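Local coordinates for protein proteasome accessory factor B/C (PafBC) (Paenarthrobacter aurescens, PDB 6SJ9) that probably regulates transcription in the bacterial DNA damage response, binding DNA through winged helix-turn-helix domains and carrying WYL domains that may sense a signal, at residues F58-L63 with Y79-D84. Numbering follows the deposited sequence.
Sequences FEIETL and YRIGKD. With K (potassium ion), chain C.
Glu61 O is gripped twice by the facing strand: Arg80 N donates a hydrogen bond to it at 3.0 Å, and the CA-H of Tyr79 makes a second, weaker contact with the same oxygen, Tyr79 CA lying 3.2 Å from Glu61 O. The return bond is the shorter one, Glu61 N to Arg80 O at 2.8 Å, and the two close Glu61 and Arg80 into an antiparallel hydrogen-bonded pair. Their side chains leave from the same face of the sheet and run side by side, pointing the same way. Glu61 meets the edge of the Arg80 guanidinium in a salt bridge, the planes 47° apart, although Glu61 OE2 and Arg80 NE are modelled too close for their exact places to be trusted. Leu63 CD1 lies over one guanidinium face and Lys83 CA over the other, while Asp84 OD1 reaches Arg80 NH1 at 3.4 Å. The hairpin follows three helices, consistent with the wing of an N-terminal winged helix-turn-helix domain, with 78-80 as the middle strand between 61-63 and 22-23. On the other face, that of Thr62 and Tyr79, Thr62 OG1 lies beside the Tyr79 ring, 3.2 Å from Tyr79 CE1. Ile60 uses both branches: with CG2 anti to the backbone N (chi1 -59° for CG1), CG2 meets Tyr79 CD1 at 3.9 Å, while CG1 packs on Ile81 CG1. An alanine here would lack both branches and is likely to leave a gap between Tyr79 and Ile81, next to Leu15 and Leu53 of the flanking helices. Farther along the chain, Ile81 O binds the potassium ion at 2.7 Å and Lys83 O at 2.9 Å, the carbonyls of Leu16, Thr18 and Ser85 supplying its other protein ligands.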
# COMPACT_ATOMS: atom_id res chain seq x y z
N PHE A 58 -15.56 -21.28 -7.17
CA PHE A 58 -16.99 -20.98 -7.12
C PHE A 58 -17.78 -22.19 -7.61
O PHE A 58 -17.63 -22.61 -8.76
CB PHE A 58 -17.34 -19.76 -7.95
CG PHE A 58 -16.64 -18.52 -7.50
CD1 PHE A 58 -17.03 -17.90 -6.33
CD2 PHE A 58 -15.58 -17.98 -8.23
CE1 PHE A 58 -16.35 -16.77 -5.87
CE2 PHE A 58 -14.91 -16.84 -7.78
CZ PHE A 58 -15.29 -16.25 -6.61
N GLU A 59 -18.60 -22.76 -6.75
CA GLU A 59 -19.42 -23.90 -7.14
C GLU A 59 -20.82 -23.43 -7.50
O GLU A 59 -21.55 -22.88 -6.67
CB GLU A 59 -19.47 -24.98 -6.05
CG GLU A 59 -19.66 -24.53 -4.59
CD GLU A 59 -19.69 -25.72 -3.59
OE1 GLU A 59 -20.14 -26.83 -4.00
OE2 GLU A 59 -19.26 -25.56 -2.42
N ILE A 60 -21.15 -23.60 -8.78
CA ILE A 60 -22.46 -23.27 -9.30
C ILE A 60 -23.44 -24.38 -8.93
O ILE A 60 -23.28 -25.52 -9.35
CB ILE A 60 -22.40 -23.09 -10.82
CG1 ILE A 60 -21.39 -21.98 -11.15
CG2 ILE A 60 -23.82 -22.87 -11.40
CD1 ILE A 60 -21.16 -21.81 -12.59
N GLU A 61 -24.45 -24.05 -8.15
CA GLU A 61 -25.46 -25.03 -7.82
C GLU A 61 -26.56 -25.00 -8.87
O GLU A 61 -26.94 -23.95 -9.39
CB GLU A 61 -26.04 -24.87 -6.41
CG GLU A 61 -26.96 -23.73 -6.13
CD GLU A 61 -27.70 -23.91 -4.79
OE1 GLU A 61 -28.18 -25.03 -4.49
OE2 GLU A 61 -27.80 -22.93 -4.03
N THR A 62 -27.02 -26.19 -9.22
CA THR A 62 -28.10 -26.40 -10.15
C THR A 62 -29.32 -26.84 -9.36
O THR A 62 -29.23 -27.76 -8.54
CB THR A 62 -27.75 -27.45 -11.20
OG1 THR A 62 -26.59 -27.02 -11.92
CG2 THR A 62 -28.92 -27.65 -12.16
N LEU A 63 -30.43 -26.13 -9.55
CA LEU A 63 -31.70 -26.46 -8.93
C LEU A 63 -32.64 -26.78 -10.08
O LEU A 63 -32.80 -25.96 -10.99
CB LEU A 63 -32.26 -25.25 -8.17
CG LEU A 63 -31.37 -24.46 -7.20
CD1 LEU A 63 -32.13 -23.25 -6.66
CD2 LEU A 63 -30.79 -25.30 -6.07
N TYR A 79 -29.81 -21.89 -11.90
CA TYR A 79 -28.44 -21.88 -11.38
C TYR A 79 -28.20 -20.73 -10.42
O TYR A 79 -28.77 -19.65 -10.58
CB TYR A 79 -27.41 -21.77 -12.51
CG TYR A 79 -27.52 -22.81 -13.58
CD1 TYR A 79 -26.91 -24.06 -13.44
CD2 TYR A 79 -28.24 -22.57 -14.75
CE1 TYR A 79 -26.99 -25.01 -14.44
CE2 TYR A 79 -28.34 -23.54 -15.75
CZ TYR A 79 -27.70 -24.75 -15.59
OH TYR A 79 -27.79 -25.73 -16.58
N ARG A 80 -27.36 -20.97 -9.41
CA ARG A 80 -27.01 -19.89 -8.49
C ARG A 80 -25.70 -20.21 -7.78
O ARG A 80 -25.25 -21.36 -7.74
CB ARG A 80 -28.10 -19.62 -7.45
CG ARG A 80 -28.10 -20.55 -6.30
CD ARG A 80 -29.25 -20.23 -5.35
NE ARG A 80 -29.34 -21.25 -4.31
CZ ARG A 80 -30.21 -21.24 -3.30
NH1 ARG A 80 -31.08 -20.24 -3.18
NH2 ARG A 80 -30.20 -22.23 -2.41
N ILE A 81 -25.09 -19.17 -7.25
CA ILE A 81 -23.88 -19.26 -6.46
C ILE A 81 -24.14 -18.57 -5.12
O ILE A 81 -24.80 -17.53 -5.06
CB ILE A 81 -22.70 -18.57 -7.19
CG1 ILE A 81 -22.34 -19.25 -8.50
CG2 ILE A 81 -21.47 -18.56 -6.29
CD1 ILE A 81 -21.22 -18.54 -9.27
N GLY A 82 -23.58 -19.15 -4.06
CA GLY A 82 -23.71 -18.57 -2.74
C GLY A 82 -25.01 -18.86 -2.05
O GLY A 82 -25.26 -18.27 -0.99
N LYS A 83 -25.86 -19.69 -2.64
CA LYS A 83 -27.12 -20.11 -2.03
C LYS A 83 -27.96 -18.86 -1.76
O LYS A 83 -28.23 -18.12 -2.72
CB LYS A 83 -26.83 -21.01 -0.83
CG LYS A 83 -26.07 -22.31 -1.21
CD LYS A 83 -25.73 -23.18 0.00
CE LYS A 83 -27.00 -23.87 0.51
NZ LYS A 83 -26.87 -24.43 1.88
N ASP A 84 -28.34 -18.55 -0.52
CA ASP A 84 -29.17 -17.37 -0.25
C ASP A 84 -28.41 -16.04 -0.21
O ASP A 84 -29.05 -14.99 -0.34
CB ASP A 84 -29.88 -17.56 1.10
CG ASP A 84 -30.82 -18.75 1.10
OD1 ASP A 84 -30.89 -19.45 0.07
OD2 ASP A 84 -31.45 -19.01 2.15
K K C . -27.03 -16.15 -4.42